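Local coordinates for protein dextranase (Pseudarthrobacter oxydans, PDB 6NZS) that probably catalyses the endohydrolysis of (1->6)-alpha-D-glucosidic linkages in dextran, as a glycoside hydrolase of family 49, at residues S208-L222 with V225-M239. Numbering follows the deposited sequence.
Sequences SGSIHYPAEGEVTNL and VTEEIIYFKPGTYSM
His212 and Gly217 pair in parallel with Ile230 and Tyr237, joining two successive turns at one end of the right-handed parallel beta-helix of this family 49 enzyme; strands 253-256 and 260-263 carry the stacking onward. His212 N gives a nearly linear bond to Ile229 O (2.8 Å), and Tyr231 N returns one to His212 O. Past Pro214 and Ala215, with the register shifted by two, the pairing resumes: Gly217 N meets Thr236 O, Ser238 N meets Gly217 O, and Val219 N meets Ser238 O. Carboxylates serve the backbone where strands begin: Glu228 OE1 takes Ser210 N, and Glu216 OE1 accepts Thr236 N (2.9 Å) on its anti side, tilted 34° out of the carboxylate plane. Glu228 N in turn bonds Ser210 OG at 3.0 Å. One water, donating to Pro214 O and Tyr231 O and accepting from Lys233 N, bridges the break between the strand pairs. Tyr237 OH donates to Lys233 O at 2.6 Å, and a second water donates to both Pro214 O and Tyr237 OH. A phenylalanine at Tyr237 would probably leave Lys233 O without its hydroxyl donor and cost this water one of its two acceptors. Inside, Pro214 CG lies over a face of Phe232, 3.7 Å from CE2. With CG anti to the backbone N (chi1 172°), His212 offers one ring face to Val225 CG1, a CH-pi contact, while a water links ND1 to Glu227 OE2. Val219 O is buried without a polar partner, 3.5 Å from Met239 CG.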
loop_
_atom_site.group_PDB
_atom_site.type_symbol
_atom_site.label_atom_id
_atom_site.label_comp_id
_atom_site.label_asym_id
_atom_site.label_seq_id
_atom_site.Cartn_x
_atom_site.Cartn_y
_atom_site.Cartn_z
ATOM N N SER A 208 17.052 -26.553 4.282
ATOM C CA SER A 208 17.217 -25.186 4.760
ATOM C C SER A 208 17.373 -25.102 6.272
ATOM O O SER A 208 17.899 -24.101 6.776
ATOM C CB SER A 208 16.011 -24.333 4.339
ATOM O OG SER A 208 15.700 -24.506 2.964
ATOM N N GLY A 209 16.925 -26.112 6.992
ATOM C CA GLY A 209 16.924 -26.090 8.441
ATOM C C GLY A 209 15.793 -26.960 8.948
ATOM O O GLY A 209 15.045 -27.555 8.182
ATOM N N SER A 210 15.682 -27.024 10.270
ATOM C CA SER A 210 14.563 -27.743 10.861
ATOM C C SER A 210 13.276 -26.964 10.611
ATOM O O SER A 210 13.267 -25.730 10.643
ATOM C CB SER A 210 14.781 -27.948 12.360
ATOM O OG SER A 210 14.976 -26.722 13.031
ATOM N N ILE A 211 12.187 -27.690 10.360
ATOM C CA ILE A 211 10.918 -27.086 9.959
ATOM C C ILE A 211 9.795 -27.557 10.875
ATOM O O ILE A 211 9.625 -28.762 11.101
ATOM C CB ILE A 211 10.559 -27.419 8.498
ATOM C CG1 ILE A 211 11.644 -26.926 7.543
ATOM C CG2 ILE A 211 9.218 -26.792 8.138
ATOM C CD1 ILE A 211 11.415 -27.341 6.107
ATOM N N HIS A 212 9.012 -26.606 11.376
ATOM C CA HIS A 212 7.738 -26.876 12.022
ATOM C C HIS A 212 6.620 -26.581 11.026
ATOM O O HIS A 212 6.578 -25.492 10.442
ATOM C CB HIS A 212 7.575 -25.983 13.253
ATOM C CG HIS A 212 6.212 -26.052 13.870
ATOM N ND1 HIS A 212 5.755 -27.166 14.539
ATOM C CD2 HIS A 212 5.203 -25.149 13.906
ATOM C CE1 HIS A 212 4.521 -26.949 14.962
ATOM N NE2 HIS A 212 4.165 -25.729 14.596
ATOM N N TYR A 213 5.721 -27.549 10.833
ATOM C CA TYR A 213 4.571 -27.397 9.942
ATOM C C TYR A 213 3.311 -27.310 10.787
ATOM O O TYR A 213 2.820 -28.343 11.270
ATOM C CB TYR A 213 4.461 -28.599 9.003
ATOM C CG TYR A 213 5.634 -28.857 8.094
ATOM C CD1 TYR A 213 6.659 -29.712 8.484
ATOM C CD2 TYR A 213 5.697 -28.284 6.831
ATOM C CE1 TYR A 213 7.723 -29.970 7.647
ATOM C CE2 TYR A 213 6.754 -28.531 5.993
ATOM C CZ TYR A 213 7.763 -29.378 6.403
ATOM O OH TYR A 213 8.821 -29.629 5.568
ATOM N N PRO A 214 2.732 -26.132 10.986
ATOM C CA PRO A 214 1.482 -26.060 11.754
ATOM C C PRO A 214 0.365 -26.828 11.063
ATOM O O PRO A 214 0.284 -26.879 9.834
ATOM C CB PRO A 214 1.182 -24.558 11.802
ATOM C CG PRO A 214 2.507 -23.903 11.617
ATOM C CD PRO A 214 3.268 -24.798 10.674
ATOM N N ALA A 215 -0.494 -27.447 11.869
ATOM C CA ALA A 215 -1.707 -28.045 11.339
ATOM C C ALA A 215 -2.756 -26.963 11.131
ATOM O O ALA A 215 -2.751 -25.933 11.805
ATOM C CB ALA A 215 -2.254 -29.088 12.318
ATOM N N GLU A 216 -3.657 -27.208 10.186
ATOM C CA GLU A 216 -4.761 -26.285 9.977
ATOM C C GLU A 216 -5.569 -26.130 11.259
ATOM O O GLU A 216 -5.672 -27.053 12.074
ATOM C CB GLU A 216 -5.670 -26.793 8.864
ATOM C CG GLU A 216 -5.084 -26.663 7.477
ATOM C CD GLU A 216 -6.128 -26.861 6.403
ATOM O OE1 GLU A 216 -6.905 -25.918 6.145
ATOM O OE2 GLU A 216 -6.175 -27.965 5.823
ATOM N N GLY A 217 -6.143 -24.944 11.436
ATOM C CA GLY A 217 -6.923 -24.648 12.620
ATOM C C GLY A 217 -6.253 -23.638 13.525
ATOM O O GLY A 217 -5.488 -22.786 13.065
ATOM N N GLU A 218 -6.535 -23.724 14.823
ATOM C CA GLU A 218 -5.956 -22.796 15.784
ATOM C C GLU A 218 -4.442 -22.955 15.836
ATOM O O GLU A 218 -3.922 -24.072 15.942
ATOM C CB GLU A 218 -6.558 -23.060 17.164
ATOM C CG GLU A 218 -5.898 -22.282 18.290
ATOM C CD GLU A 218 -6.472 -22.616 19.661
ATOM O OE1 GLU A 218 -7.275 -23.567 19.765
ATOM O OE2 GLU A 218 -6.107 -21.927 20.638
ATOM N N VAL A 219 -3.733 -21.831 15.756
ATOM C CA VAL A 219 -2.275 -21.798 15.860
ATOM C C VAL A 219 -1.936 -20.750 16.916
ATOM O O VAL A 219 -1.752 -19.567 16.615
ATOM C CB VAL A 219 -1.583 -21.509 14.521
ATOM C CG1 VAL A 219 -1.688 -22.712 13.617
ATOM C CG2 VAL A 219 -2.204 -20.303 13.818
ATOM N N THR A 220 -1.870 -21.177 18.175
ATOM C CA THR A 220 -1.542 -20.285 19.275
ATOM C C THR A 220 -0.318 -20.767 20.037
ATOM O O THR A 220 -0.049 -20.275 21.140
ATOM C CB THR A 220 -2.741 -20.136 20.215
ATOM O OG1 THR A 220 -3.214 -21.438 20.575
ATOM C CG2 THR A 220 -3.870 -19.363 19.519
ATOM N N ASN A 221 0.435 -21.707 19.467
ATOM C CA ASN A 221 1.567 -22.340 20.131
ATOM C C ASN A 221 2.903 -21.966 19.500
ATOM O O ASN A 221 3.925 -22.593 19.811
ATOM C CB ASN A 221 1.386 -23.859 20.110
ATOM C CG ASN A 221 1.327 -24.425 18.696
ATOM O OD1 ASN A 221 1.115 -23.693 17.724
ATOM N ND2 ASN A 221 1.506 -25.737 18.578
ATOM N N LEU A 222 2.929 -20.955 18.633
ATOM C CA LEU A 222 4.138 -20.673 17.871
ATOM C C LEU A 222 5.248 -20.054 18.711
ATOM O O LEU A 222 6.406 -20.074 18.285
ATOM C CB LEU A 222 3.813 -19.784 16.667
ATOM C CG LEU A 222 2.853 -20.407 15.649
ATOM C CD1 LEU A 222 2.641 -19.446 14.478
ATOM C CD2 LEU A 222 3.357 -21.748 15.153
ATOM N N VAL A 225 7.859 -22.902 19.573
ATOM C CA VAL A 225 8.460 -23.786 18.580
ATOM C C VAL A 225 9.977 -23.760 18.723
ATOM O O VAL A 225 10.581 -22.718 19.019
ATOM C CB VAL A 225 8.014 -23.435 17.148
ATOM C CG1 VAL A 225 6.503 -23.551 17.005
ATOM C CG2 VAL A 225 8.499 -22.057 16.747
ATOM N N THR A 226 10.604 -24.915 18.520
ATOM C CA THR A 226 12.052 -25.028 18.621
ATOM C C THR A 226 12.750 -25.136 17.276
ATOM O O THR A 226 13.984 -25.107 17.234
ATOM C CB THR A 226 12.434 -26.237 19.485
ATOM O OG1 THR A 226 11.767 -27.399 18.985
ATOM C CG2 THR A 226 12.037 -26.003 20.939
ATOM N N GLU A 227 12.004 -25.248 16.182
ATOM C CA GLU A 227 12.603 -25.383 14.865
ATOM C C GLU A 227 13.031 -24.016 14.325
ATOM O O GLU A 227 12.731 -22.964 14.894
ATOM C CB GLU A 227 11.631 -26.070 13.910
ATOM C CG GLU A 227 11.380 -27.546 14.217
ATOM C CD GLU A 227 10.278 -27.779 15.242
ATOM O OE1 GLU A 227 9.708 -26.800 15.767
ATOM O OE2 GLU A 227 9.982 -28.959 15.523
ATOM N N GLU A 228 13.747 -24.045 13.199
ATOM C CA GLU A 228 14.278 -22.831 12.593
ATOM C C GLU A 228 13.311 -22.179 11.617
ATOM O O GLU A 228 13.438 -20.979 11.348
ATOM C CB GLU A 228 15.558 -23.162 11.821
ATOM C CG GLU A 228 16.734 -23.586 12.687
ATOM C CD GLU A 228 17.902 -24.027 11.829
ATOM O OE1 GLU A 228 17.887 -25.180 11.358
ATOM O OE2 GLU A 228 18.820 -23.212 11.602
ATOM N N ILE A 229 12.373 -22.945 11.071
ATOM C CA ILE A 229 11.501 -22.496 9.993
ATOM C C ILE A 229 10.077 -22.897 10.341
ATOM O O ILE A 229 9.830 -24.038 10.745
ATOM C CB ILE A 229 11.912 -23.151 8.660
ATOM C CG1 ILE A 229 13.357 -22.794 8.302
ATOM C CG2 ILE A 229 10.935 -22.783 7.533
ATOM C CD1 ILE A 229 13.966 -23.720 7.279
ATOM N N ILE A 230 9.137 -21.969 10.173
ATOM C CA ILE A 230 7.716 -22.265 10.303
ATOM C C ILE A 230 7.128 -22.212 8.903
ATOM O O ILE A 230 7.186 -21.167 8.240
ATOM C CB ILE A 230 7.008 -21.292 11.256
ATOM C CG1 ILE A 230 7.673 -21.322 12.638
ATOM C CG2 ILE A 230 5.533 -21.658 11.364
ATOM C CD1 ILE A 230 7.194 -20.233 13.576
ATOM N N TYR A 231 6.586 -23.341 8.449
ATOM C CA TYR A 231 6.160 -23.536 7.065
ATOM C C TYR A 231 4.662 -23.798 7.084
ATOM O O TYR A 231 4.220 -24.838 7.582
ATOM C CB TYR A 231 6.909 -24.738 6.496
ATOM C CG TYR A 231 6.730 -25.030 5.016
ATOM C CD1 TYR A 231 5.483 -25.319 4.475
ATOM C CD2 TYR A 231 7.834 -25.059 4.169
ATOM C CE1 TYR A 231 5.337 -25.607 3.131
ATOM C CE2 TYR A 231 7.695 -25.340 2.826
ATOM C CZ TYR A 231 6.444 -25.613 2.316
ATOM O OH TYR A 231 6.303 -25.901 0.970
ATOM N N PHE A 232 3.881 -22.862 6.542
ATOM C CA PHE A 232 2.430 -23.012 6.464
ATOM C C PHE A 232 2.082 -23.608 5.106
ATOM O O PHE A 232 2.198 -22.938 4.074
ATOM C CB PHE A 232 1.724 -21.673 6.654
ATOM C CG PHE A 232 1.773 -21.151 8.060
ATOM C CD1 PHE A 232 2.826 -20.350 8.479
ATOM C CD2 PHE A 232 0.750 -21.436 8.956
ATOM C CE1 PHE A 232 2.870 -19.859 9.772
ATOM C CE2 PHE A 232 0.785 -20.937 10.255
ATOM C CZ PHE A 232 1.847 -20.151 10.659
ATOM N N LYS A 233 1.668 -24.870 5.105
ATOM C CA LYS A 233 1.190 -25.509 3.895
ATOM C C LYS A 233 -0.136 -24.876 3.485
ATOM O O LYS A 233 -0.764 -24.165 4.276
ATOM C CB LYS A 233 1.009 -27.010 4.149
ATOM C CG LYS A 233 2.326 -27.761 4.302
ATOM C CD LYS A 233 2.131 -29.270 4.325
ATOM C CE LYS A 233 1.481 -29.733 5.613
ATOM N NZ LYS A 233 1.283 -31.215 5.630
ATOM N N PRO A 234 -0.583 -25.110 2.253
ATOM C CA PRO A 234 -1.904 -24.603 1.859
ATOM C C PRO A 234 -2.961 -25.062 2.853
ATOM O O PRO A 234 -2.946 -26.206 3.323
ATOM C CB PRO A 234 -2.119 -25.207 0.466
ATOM C CG PRO A 234 -0.741 -25.409 -0.059
ATOM C CD PRO A 234 0.097 -25.797 1.137
ATOM N N GLY A 235 -3.870 -24.159 3.185
ATOM C CA GLY A 235 -4.849 -24.396 4.224
ATOM C C GLY A 235 -5.154 -23.100 4.947
ATOM O O GLY A 235 -4.681 -22.031 4.570
ATOM N N THR A 236 -5.960 -23.209 6.001
ATOM C CA THR A 236 -6.378 -22.052 6.782
ATOM C C THR A 236 -5.950 -22.212 8.233
ATOM O O THR A 236 -6.098 -23.293 8.816
ATOM C CB THR A 236 -7.902 -21.855 6.699
ATOM O OG1 THR A 236 -8.269 -21.620 5.334
ATOM C CG2 THR A 236 -8.356 -20.676 7.564
ATOM N N TYR A 237 -5.438 -21.125 8.809
ATOM C CA TYR A 237 -4.882 -21.111 10.156
ATOM C C TYR A 237 -5.371 -19.864 10.883
ATOM O O TYR A 237 -5.541 -18.806 10.274
ATOM C CB TYR A 237 -3.343 -21.115 10.110
ATOM C CG TYR A 237 -2.780 -22.169 9.177
ATOM C CD1 TYR A 237 -2.659 -21.934 7.808
ATOM C CD2 TYR A 237 -2.370 -23.404 9.667
ATOM C CE1 TYR A 237 -2.156 -22.907 6.952
ATOM C CE2 TYR A 237 -1.850 -24.375 8.830
ATOM C CZ TYR A 237 -1.744 -24.128 7.475
ATOM O OH TYR A 237 -1.236 -25.110 6.654
ATOM N N SER A 238 -5.593 -19.986 12.196
ATOM C CA SER A 238 -6.214 -18.925 12.984
ATOM C C SER A 238 -5.437 -18.706 14.275
ATOM O O SER A 238 -5.312 -19.627 15.089
ATOM C CB SER A 238 -7.668 -19.284 13.312
ATOM O OG SER A 238 -8.206 -18.364 14.250
ATOM N N MET A 239 -4.936 -17.484 14.476
ATOM C CA MET A 239 -4.301 -17.117 15.740
ATOM C C MET A 239 -5.291 -16.580 16.764
ATOM O O MET A 239 -4.978 -16.564 17.960
ATOM C CB MET A 239 -3.193 -16.081 15.517
ATOM C CG MET A 239 -1.949 -16.619 14.812
ATOM S SD MET A 239 -0.574 -15.457 14.876
ATOM C CE MET A 239 0.405 -16.005 13.479
HETATM O O HOH W 1 8.404 -30.387 13.182
HETATM O O HOH W 2 7.234 -29.435 15.160
HETATM O O HOH W 3 1.925 -26.406 7.545
HETATM O O HOH W 4 -1.259 -27.795 7.457
#